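Acylneuraminate lyase (Mycoplasma synoviae, PDB 4N4P) belongs to the dihydrodipicolinate synthetase family of TIM-barrel proteins and forms an assembly of four chains. Local coordinates at residues F118-H122 with Q153-L157; V163-G169 with K186-W192; D243-L248 with F289-L295. One frame throughout, in Å; residues are numbered along the deposited sequence.

Interaction 1: residues F118-H122 with Q153-L157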
loop_
_atom_site.group_PDB
_atom_site.type_symbol
_atom_site.label_atom_id
_atom_site.label_comp_id
_atom_site.label_asym_id
_atom_site.label_seq_id
_atom_site.Cartn_x
_atom_site.Cartn_y
_atom_site.Cartn_z
ATOM N N PHE A 118 -16.256 -6.723 9.981
ATOM C CA PHE A 118 -15.958 -7.317 11.279
ATOM C C PHE A 118 -17.130 -8.146 11.783
ATOM O O PHE A 118 -16.941 -9.272 12.270
ATOM C CB PHE A 118 -15.592 -6.268 12.321
ATOM C CG PHE A 118 -15.239 -6.876 13.636
ATOM C CD1 PHE A 118 -16.213 -7.046 14.615
ATOM C CD2 PHE A 118 -13.940 -7.353 13.870
ATOM C CE1 PHE A 118 -15.898 -7.657 15.837
ATOM C CE2 PHE A 118 -13.616 -7.964 15.081
ATOM C CZ PHE A 118 -14.601 -8.114 16.062
ATOM N N ASN A 119 -18.336 -7.576 11.681
ATOM C CA ASN A 119 -19.554 -8.231 12.141
ATOM C C ASN A 119 -19.805 -9.543 11.407
ATOM O O ASN A 119 -20.171 -10.538 12.029
ATOM C CB ASN A 119 -20.773 -7.312 11.987
ATOM C CG ASN A 119 -20.793 -6.174 13.007
ATOM O OD1 ASN A 119 -20.101 -6.216 14.031
ATOM N ND2 ASN A 119 -21.616 -5.158 12.738
ATOM N N GLU A 120 -19.584 -9.559 10.092
ATOM C CA GLU A 120 -19.722 -10.799 9.328
ATOM C C GLU A 120 -18.714 -11.845 9.775
ATOM O O GLU A 120 -19.052 -13.006 9.927
ATOM C CB GLU A 120 -19.582 -10.532 7.833
ATOM C CG GLU A 120 -20.874 -9.995 7.248
ATOM C CD GLU A 120 -20.700 -9.298 5.903
ATOM O OE1 GLU A 120 -19.595 -8.782 5.609
ATOM O OE2 GLU A 120 -21.696 -9.253 5.151
ATOM N N THR A 121 -17.472 -11.415 9.993
ATOM C CA THR A 121 -16.418 -12.296 10.449
ATOM C C THR A 121 -16.713 -12.822 11.874
ATOM O O THR A 121 -16.535 -14.010 12.161
ATOM C CB THR A 121 -15.073 -11.574 10.381
ATOM O OG1 THR A 121 -14.800 -11.245 9.009
ATOM C CG2 THR A 121 -13.946 -12.458 10.917
ATOM N N HIS A 122 -17.168 -11.932 12.753
ATOM C CA HIS A 122 -17.551 -12.328 14.116
ATOM C C HIS A 122 -18.648 -13.394 14.073
ATOM O O HIS A 122 -18.559 -14.421 14.746
ATOM C CB HIS A 122 -18.010 -11.110 14.927
ATOM C CG HIS A 122 -18.299 -11.414 16.365
ATOM N ND1 HIS A 122 -17.453 -11.043 17.389
ATOM C CD2 HIS A 122 -19.333 -12.063 16.945
ATOM C CE1 HIS A 122 -17.963 -11.444 18.540
ATOM N NE2 HIS A 122 -19.097 -12.075 18.297
ATOM N N GLN A 153 -10.305 -4.914 19.177
ATOM C CA GLN A 153 -11.357 -5.427 18.307
ATOM C C GLN A 153 -11.135 -6.919 18.060
ATOM O O GLN A 153 -12.084 -7.701 18.002
ATOM C CB GLN A 153 -11.318 -4.672 16.985
ATOM C CG GLN A 153 -12.661 -4.431 16.328
ATOM C CD GLN A 153 -12.516 -3.652 15.029
ATOM O OE1 GLN A 153 -11.554 -2.888 14.851
ATOM N NE2 GLN A 153 -13.464 -3.837 14.114
ATOM N N PHE A 154 -9.865 -7.315 17.932
ATOM C CA PHE A 154 -9.530 -8.710 17.739
ATOM C C PHE A 154 -9.891 -9.542 18.970
ATOM O O PHE A 154 -10.238 -10.714 18.859
ATOM C CB PHE A 154 -8.053 -8.857 17.387
ATOM C CG PHE A 154 -7.692 -10.206 16.902
ATOM C CD1 PHE A 154 -8.151 -10.660 15.669
ATOM C CD2 PHE A 154 -6.897 -11.029 17.668
ATOM C CE1 PHE A 154 -7.813 -11.924 15.212
ATOM C CE2 PHE A 154 -6.542 -12.309 17.210
ATOM C CZ PHE A 154 -6.999 -12.748 15.984
ATOM N N GLY A 155 -9.838 -8.908 20.140
ATOM C CA GLY A 155 -10.188 -9.564 21.392
ATOM C C GLY A 155 -11.629 -9.988 21.463
ATOM O O GLY A 155 -11.954 -10.967 22.138
ATOM N N LYS A 156 -12.499 -9.260 20.761
ATOM C CA LYS A 156 -13.894 -9.661 20.633
ATOM C C LYS A 156 -14.034 -11.013 19.919
ATOM O O LYS A 156 -14.887 -11.826 20.284
ATOM C CB LYS A 156 -14.711 -8.598 19.905
ATOM C CG LYS A 156 -14.824 -7.271 20.668
ATOM C CD LYS A 156 -15.442 -6.207 19.768
ATOM C CE LYS A 156 -14.904 -4.808 20.099
ATOM N NZ LYS A 156 -14.892 -3.962 18.846
ATOM N N LEU A 157 -13.187 -11.255 18.915
ATOM C CA LEU A 157 -13.183 -12.552 18.247
ATOM C C LEU A 157 -12.609 -13.607 19.170
ATOM O O LEU A 157 -13.111 -14.722 19.222
ATOM C CB LEU A 157 -12.405 -12.510 16.913
ATOM C CG LEU A 157 -12.852 -11.567 15.780
ATOM C CD1 LEU A 157 -11.793 -11.593 14.639
ATOM C CD2 LEU A 157 -14.257 -11.940 15.249
#

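Interaction 2: residues V163-G169 with K186-W192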
loop_
_atom_site.group_PDB
_atom_site.type_symbol
_atom_site.label_atom_id
_atom_site.label_comp_id
_atom_site.label_asym_id
_atom_site.label_seq_id
_atom_site.Cartn_x
_atom_site.Cartn_y
_atom_site.Cartn_z
ATOM N N VAL A 163 -13.106 -20.472 21.477
ATOM C CA VAL A 163 -11.877 -19.899 20.912
ATOM C C VAL A 163 -10.796 -19.844 21.991
ATOM O O VAL A 163 -10.991 -19.212 23.048
ATOM C CB VAL A 163 -12.079 -18.505 20.287
ATOM C CG1 VAL A 163 -10.732 -17.919 19.852
ATOM C CG2 VAL A 163 -13.039 -18.577 19.064
ATOM N N ILE A 164 -9.671 -20.508 21.744
ATOM C CA ILE A 164 -8.599 -20.501 22.765
ATOM C C ILE A 164 -7.455 -19.555 22.392
ATOM O O ILE A 164 -6.551 -19.292 23.209
ATOM C CB ILE A 164 -8.051 -21.925 23.069
ATOM C CG1 ILE A 164 -7.486 -22.571 21.778
ATOM C CG2 ILE A 164 -9.136 -22.791 23.724
ATOM C CD1 ILE A 164 -6.573 -23.789 22.071
ATOM N N GLY A 165 -7.511 -19.002 21.179
ATOM C CA GLY A 165 -6.404 -18.151 20.705
ATOM C C GLY A 165 -6.442 -17.999 19.192
ATOM O O GLY A 165 -7.492 -18.098 18.583
ATOM N N SER A 166 -5.284 -17.784 18.588
ATOM C CA SER A 166 -5.254 -17.435 17.189
ATOM C C SER A 166 -4.003 -18.007 16.567
ATOM O O SER A 166 -2.982 -18.143 17.258
ATOM C CB SER A 166 -5.245 -15.896 17.082
ATOM O OG SER A 166 -4.875 -15.438 15.778
ATOM N N LYS A 167 -4.090 -18.325 15.270
ATOM C CA LYS A 167 -2.931 -18.603 14.450
ATOM C C LYS A 167 -2.501 -17.252 13.874
ATOM O O LYS A 167 -3.262 -16.624 13.121
ATOM C CB LYS A 167 -3.293 -19.597 13.348
ATOM C CG LYS A 167 -2.151 -19.895 12.404
ATOM C CD LYS A 167 -2.510 -21.112 11.581
ATOM C CE LYS A 167 -1.473 -21.390 10.537
ATOM N NZ LYS A 167 -1.718 -20.535 9.362
ATOM N N TYR A 168 -1.310 -16.793 14.277
ATOM C CA TYR A 168 -0.808 -15.484 13.925
ATOM C C TYR A 168 0.196 -15.587 12.758
ATOM O O TYR A 168 1.328 -15.997 12.947
ATOM C CB TYR A 168 -0.148 -14.796 15.158
ATOM C CG TYR A 168 0.137 -13.353 14.836
ATOM C CD1 TYR A 168 1.322 -12.980 14.191
ATOM C CD2 TYR A 168 -0.814 -12.367 15.098
ATOM C CE1 TYR A 168 1.558 -11.642 13.835
ATOM C CE2 TYR A 168 -0.589 -11.046 14.751
ATOM C CZ TYR A 168 0.584 -10.691 14.118
ATOM O OH TYR A 168 0.787 -9.367 13.770
ATOM N N GLY A 169 -0.242 -15.224 11.557
ATOM C CA GLY A 169 0.615 -15.361 10.377
ATOM C C GLY A 169 1.108 -14.058 9.760
ATOM O O GLY A 169 1.786 -14.080 8.715
ATOM N N LYS A 186 -4.519 -16.419 26.259
ATOM C CA LYS A 186 -4.917 -16.957 24.979
ATOM C C LYS A 186 -3.665 -17.568 24.351
ATOM O O LYS A 186 -2.530 -17.154 24.657
ATOM C CB LYS A 186 -5.551 -15.901 24.059
ATOM C CG LYS A 186 -6.907 -15.363 24.543
ATOM C CD LYS A 186 -8.026 -16.403 24.398
ATOM C CE LYS A 186 -9.300 -15.890 25.067
ATOM N NZ LYS A 186 -10.471 -16.809 24.961
ATOM N N LEU A 187 -3.876 -18.579 23.519
ATOM C CA LEU A 187 -2.792 -19.279 22.868
ATOM C C LEU A 187 -2.548 -18.670 21.493
ATOM O O LEU A 187 -3.461 -18.577 20.697
ATOM C CB LEU A 187 -3.120 -20.763 22.730
ATOM C CG LEU A 187 -2.124 -21.629 21.935
ATOM C CD1 LEU A 187 -0.760 -21.691 22.666
ATOM C CD2 LEU A 187 -2.696 -23.002 21.776
ATOM N N PHE A 188 -1.315 -18.268 21.210
ATOM C CA PHE A 188 -1.003 -17.713 19.897
ATOM C C PHE A 188 0.009 -18.646 19.264
ATOM O O PHE A 188 1.120 -18.781 19.769
ATOM C CB PHE A 188 -0.461 -16.262 20.014
ATOM C CG PHE A 188 -1.502 -15.286 20.442
ATOM C CD1 PHE A 188 -2.327 -14.672 19.496
ATOM C CD2 PHE A 188 -1.706 -15.010 21.791
ATOM C CE1 PHE A 188 -3.335 -13.782 19.890
ATOM C CE2 PHE A 188 -2.703 -14.130 22.200
ATOM C CZ PHE A 188 -3.520 -13.508 21.250
ATOM N N MET A 189 -0.399 -19.304 18.176
ATOM C CA MET A 189 0.477 -20.159 17.410
ATOM C C MET A 189 1.167 -19.278 16.351
ATOM O O MET A 189 0.491 -18.622 15.555
ATOM C CB MET A 189 -0.323 -21.320 16.805
ATOM C CG MET A 189 -0.927 -22.263 17.882
ATOM S SD MET A 189 0.316 -23.109 18.886
ATOM C CE MET A 189 0.899 -24.394 17.781
ATOM N N PHE A 190 2.495 -19.210 16.387
ATOM C CA PHE A 190 3.227 -18.253 15.547
ATOM C C PHE A 190 3.494 -18.867 14.150
ATOM O O PHE A 190 4.109 -19.924 14.040
ATOM C CB PHE A 190 4.519 -17.841 16.245
ATOM C CG PHE A 190 5.183 -16.658 15.626
ATOM C CD1 PHE A 190 4.755 -15.363 15.933
ATOM C CD2 PHE A 190 6.220 -16.829 14.714
ATOM C CE1 PHE A 190 5.360 -14.255 15.338
ATOM C CE2 PHE A 190 6.855 -15.729 14.129
ATOM C CZ PHE A 190 6.426 -14.444 14.430
ATOM N N ALA A 191 3.021 -18.205 13.098
ATOM C CA ALA A 191 2.989 -18.813 11.772
ATOM C C ALA A 191 3.801 -18.031 10.739
ATOM O O ALA A 191 3.510 -18.071 9.547
ATOM C CB ALA A 191 1.550 -19.034 11.302
ATOM N N TRP A 192 4.846 -17.350 11.178
ATOM C CA TRP A 192 5.751 -16.707 10.222
ATOM C C TRP A 192 7.153 -17.300 10.390
ATOM O O TRP A 192 7.913 -16.899 11.258
ATOM C CB TRP A 192 5.719 -15.175 10.345
ATOM C CG TRP A 192 6.633 -14.472 9.331
ATOM C CD1 TRP A 192 7.026 -14.936 8.110
ATOM C CD2 TRP A 192 7.244 -13.186 9.486
ATOM N NE1 TRP A 192 7.856 -14.005 7.480
ATOM C CE2 TRP A 192 7.989 -12.921 8.300
ATOM C CE3 TRP A 192 7.219 -12.222 10.496
ATOM C CZ2 TRP A 192 8.704 -11.739 8.116
ATOM C CZ3 TRP A 192 7.945 -11.048 10.314
ATOM C CH2 TRP A 192 8.678 -10.824 9.137
#

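Interaction 3: residues D243-L248 with F289-L295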
loop_
_atom_site.group_PDB
_atom_site.type_symbol
_atom_site.label_atom_id
_atom_site.label_comp_id
_atom_site.label_asym_id
_atom_site.label_seq_id
_atom_site.Cartn_x
_atom_site.Cartn_y
_atom_site.Cartn_z
ATOM N N ASP A 243 17.963 -18.366 4.826
ATOM C CA ASP A 243 18.599 -18.689 3.538
ATOM C C ASP A 243 17.831 -19.859 2.930
ATOM O O ASP A 243 17.480 -19.845 1.741
ATOM C CB ASP A 243 20.069 -19.097 3.717
ATOM C CG ASP A 243 20.999 -17.925 3.951
ATOM O OD1 ASP A 243 20.602 -16.752 3.818
ATOM O OD2 ASP A 243 22.157 -18.203 4.265
ATOM N N TYR A 244 17.576 -20.858 3.763
ATOM C CA TYR A 244 16.847 -22.069 3.356
ATOM C C TYR A 244 15.462 -21.731 2.838
ATOM O O TYR A 244 15.067 -22.199 1.775
ATOM C CB TYR A 244 16.768 -23.067 4.520
ATOM C CG TYR A 244 15.524 -23.938 4.563
ATOM C CD1 TYR A 244 15.307 -24.954 3.611
ATOM C CD2 TYR A 244 14.557 -23.755 5.587
ATOM C CE1 TYR A 244 14.143 -25.764 3.663
ATOM C CE2 TYR A 244 13.421 -24.564 5.668
ATOM C CZ TYR A 244 13.208 -25.555 4.699
ATOM O OH TYR A 244 12.080 -26.346 4.767
ATOM N N VAL A 245 14.722 -20.917 3.589
ATOM C CA VAL A 245 13.364 -20.575 3.158
ATOM C C VAL A 245 13.373 -19.900 1.789
ATOM O O VAL A 245 12.623 -20.301 0.901
ATOM C CB VAL A 245 12.621 -19.704 4.188
ATOM C CG1 VAL A 245 11.201 -19.400 3.683
ATOM C CG2 VAL A 245 12.557 -20.434 5.576
ATOM N N LEU A 246 14.228 -18.890 1.607
ATOM C CA LEU A 246 14.312 -18.190 0.328
ATOM C C LEU A 246 14.749 -19.132 -0.828
ATOM O O LEU A 246 14.211 -19.056 -1.960
ATOM C CB LEU A 246 15.267 -16.990 0.446
ATOM C CG LEU A 246 14.673 -15.883 1.328
ATOM C CD1 LEU A 246 15.598 -14.670 1.433
ATOM C CD2 LEU A 246 13.295 -15.475 0.815
ATOM N N ASP A 247 15.692 -20.023 -0.534
ATOM C CA ASP A 247 16.144 -20.996 -1.546
ATOM C C ASP A 247 14.991 -21.936 -1.879
ATOM O O ASP A 247 14.735 -22.239 -3.057
ATOM C CB ASP A 247 17.390 -21.787 -1.064
ATOM C CG ASP A 247 18.698 -21.072 -1.354
ATOM O OD1 ASP A 247 18.731 -20.138 -2.171
ATOM O OD2 ASP A 247 19.725 -21.499 -0.811
ATOM N N LEU A 248 14.292 -22.403 -0.846
ATOM C CA LEU A 248 13.168 -23.339 -1.034
ATOM C C LEU A 248 12.106 -22.776 -1.971
ATOM O O LEU A 248 11.638 -23.470 -2.890
ATOM C CB LEU A 248 12.531 -23.666 0.325
ATOM C CG LEU A 248 11.317 -24.600 0.309
ATOM C CD1 LEU A 248 11.727 -26.006 -0.168
ATOM C CD2 LEU A 248 10.687 -24.651 1.705
ATOM N N PHE A 289 19.211 -30.042 -4.290
ATOM C CA PHE A 289 19.902 -28.794 -3.893
ATOM C C PHE A 289 19.534 -28.388 -2.463
ATOM O O PHE A 289 20.416 -28.178 -1.615
ATOM C CB PHE A 289 19.588 -27.660 -4.896
ATOM C CG PHE A 289 19.861 -26.258 -4.379
ATOM C CD1 PHE A 289 21.149 -25.836 -4.072
ATOM C CD2 PHE A 289 18.804 -25.347 -4.236
ATOM C CE1 PHE A 289 21.389 -24.551 -3.564
ATOM C CE2 PHE A 289 19.025 -24.047 -3.759
ATOM C CZ PHE A 289 20.331 -23.645 -3.420
ATOM N N ILE A 290 18.235 -28.278 -2.193
ATOM C CA ILE A 290 17.789 -27.939 -0.811
ATOM C C ILE A 290 18.263 -28.964 0.225
ATOM O O ILE A 290 18.769 -28.592 1.299
ATOM C CB ILE A 290 16.271 -27.783 -0.731
ATOM C CG1 ILE A 290 15.774 -26.663 -1.681
ATOM C CG2 ILE A 290 15.781 -27.568 0.789
ATOM C CD1 ILE A 290 16.277 -25.233 -1.346
ATOM N N THR A 291 18.025 -30.237 -0.069
ATOM C CA THR A 291 18.386 -31.344 0.827
ATOM C C THR A 291 19.876 -31.353 1.179
ATOM O O THR A 291 20.243 -31.429 2.366
ATOM C CB THR A 291 17.950 -32.717 0.223
ATOM O OG1 THR A 291 16.526 -32.758 0.125
ATOM C CG2 THR A 291 18.406 -33.877 1.077
ATOM N N ASP A 292 20.728 -31.293 0.160
ATOM C CA ASP A 292 22.167 -31.356 0.377
ATOM C C ASP A 292 22.682 -30.110 1.085
ATOM O O ASP A 292 23.598 -30.203 1.909
ATOM C CB ASP A 292 22.937 -31.540 -0.948
ATOM C CG ASP A 292 22.582 -32.836 -1.654
ATOM O OD1 ASP A 292 22.073 -33.758 -0.966
ATOM O OD2 ASP A 292 22.780 -32.913 -2.901
ATOM N N LYS A 293 22.121 -28.948 0.762
ATOM C CA LYS A 293 22.593 -27.696 1.378
ATOM C C LYS A 293 22.157 -27.555 2.835
ATOM O O LYS A 293 22.952 -27.109 3.700
ATOM C CB LYS A 293 22.157 -26.456 0.565
ATOM C CG LYS A 293 22.726 -25.117 1.110
ATOM C CD LYS A 293 22.515 -23.977 0.097
ATOM C CE LYS A 293 23.063 -22.644 0.604
ATOM N NZ LYS A 293 22.627 -21.588 -0.391
ATOM N N TYR A 294 20.906 -27.912 3.109
ATOM C CA TYR A 294 20.303 -27.576 4.422
ATOM C C TYR A 294 19.908 -28.744 5.296
ATOM O O TYR A 294 19.852 -28.588 6.522
ATOM C CB TYR A 294 19.069 -26.696 4.213
ATOM C CG TYR A 294 19.375 -25.380 3.560
ATOM C CD1 TYR A 294 20.084 -24.378 4.259
ATOM C CD2 TYR A 294 18.981 -25.137 2.243
ATOM C CE1 TYR A 294 20.370 -23.172 3.663
ATOM C CE2 TYR A 294 19.254 -23.919 1.621
ATOM C CZ TYR A 294 19.949 -22.941 2.349
ATOM O OH TYR A 294 20.242 -21.740 1.760
ATOM N N LEU A 295 19.608 -29.895 4.685
ATOM C CA LEU A 295 18.822 -30.939 5.379
ATOM C C LEU A 295 19.549 -32.229 5.724
ATOM O O LEU A 295 18.917 -33.204 6.160
ATOM C CB LEU A 295 17.543 -31.277 4.594
ATOM C CG LEU A 295 16.671 -30.131 4.098
ATOM C CD1 LEU A 295 15.392 -30.650 3.413
ATOM C CD2 LEU A 295 16.318 -29.164 5.281
HETATM O O HOH W 1 23.028 -20.705 3.481
#

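Interaction 1: residues F118-H122 with Q153-L157
Two neighbouring helices on the outside of the TIM barrel meet where the ring of F118 is laid against Q153, K156 and L157. The short segments run nearly parallel, their axes 23° apart and 10.7 Å from each other at closest approach. A chi1 of -178° swings the ring away from the F118 backbone N and across the groove, and brings F118 CZ to 3.2 Å from the carbonyl O of Q153. The Q153 side chain slides past it in the opposite direction: CG sits over one face of the ring, 4.1 Å from the centroid, as a CH-pi contact. Further along, the amide NE2 passes 3.6 Å from F118 CG, its plane inclined 46° to the ring. K156 CB meets the ring at its edge, while L157 CG closes on F118 CE2 at 3.7 Å. One turn later in helix 118-131, the CD2 methyl of L157 rests 3.5 Å from H122 CA. Packing rather than polar bonding holds the pair. Beneath it, L157 also touches I138 of strand 136-139, as does F154, whose ring meets Y140 edge-to-face. T121 turns its hydroxyl back to S117 O, and E120 reaches W276 of the second subunit.

Interaction 2: residues V163-G169 with K186-W192
Backbone hydrogen bonds carry most of the contact between V163-G169 and K186-W192, in a parallel ladder that passes from one strand to the other and back. L187 N gives to I164 O, S166 N to L187 O, M189 N to S166 O, Y168 N to M189 O and A191 N to Y168 O, all between 2.8 and 3.0 Å. CA-H...O contacts accompany them; G165 CA lies 3.0 Å from L187 O, with no side chain between. One side-chain bond extends the ladder at its start: K186, bent at chi2 (-72°), folds back along I164 and brings NZ to V163 O at 3.1 Å, donating also to L158 O.

Side-chain packing lies on both faces of the strand pair. I164 CD1 and L187 CD2 make an apolar contact, side by side at 4.0 Å. Van der Waals contacts add to it: on the face of K167 and M189, K167 CE passes 3.9 Å from A191 CB before NZ bonds Y139 OH, and on the other face S166 CB rests 4.0 Å from F188 CD1. Y168 and F190 both pack on F176 of helix 173-182. Strand 163-168, that helix and strand 187-190 form the beta-alpha-beta crossover unit from which a TIM barrel is built.

Interaction 3: residues D243-L248 with F289-L295
D247, K293 and Y294 carry the polar side of this contact, in which two nearly antiparallel helices (169°) pack with axes 10.5 Å apart. The side chain of D247 enters as a knob into the hole formed by F289, I290, K293 and Y294. Its OD2 takes two bonds. Y294 OH donates to D247 OD2 at 2.6 Å, meeting it from above the carboxylate plane, and K293 NZ bonds the same OD2 at 2.9 Å as part of a salt bridge, nearly in line with the C-O bond. Extended beyond CG, the K293 side chain crosses that of D247 at about a right angle. This pair of donors would probably favour the charged form of D247. A water adds a link, donating to D243 OD2 at 2.8 Å and weakly to Y294 OH; D243 OD1 is engaged by R178 of the third subunit.

Aromatic contacts come next. The Y294 ring is clamped between K293 CG on one face and Y244 CB on the other, the latter a CH-pi contact 3.5 Å from the centroid. The edge of the Y244 ring points to that same face, an edge-to-face pair with planes at 62°.

Apolar contacts join I290 to L248 and to Y244, where CG2 meets the ring edge 3.8 Å from Y244 CE1. Van der Waals packing sets I290 CD1 3.6 Å from D247 CB, at the base of the knob. Helix 253-263 packs on L248 and I290 through I260, while helix 212-227 touches Y244 and L295 through V214 and N215, and Y244 OH bonds T211 O.

Interactions 1 and 2 are neighbours: helix 151-158 leads into strand 163-168, F154 CZ packs 3.4 Å from S166 OG, and the centres lie 15 Å apart. Interaction 2 sits nearest the middle of the chain, within the barrel sheet, and rests on main-chain hydrogen bonds. Interaction 1, out on the helical layer, relies on van der Waals and CH-pi packing. Interaction 3 lies on the opposite side of the chain's centre from interaction 1, about 39 Å between centres, and joins helices from the C-terminal part of the chain. Also a peripheral helix pair, it differs by adding a salt bridge and a tyrosine-aspartate hydrogen bond to its packing.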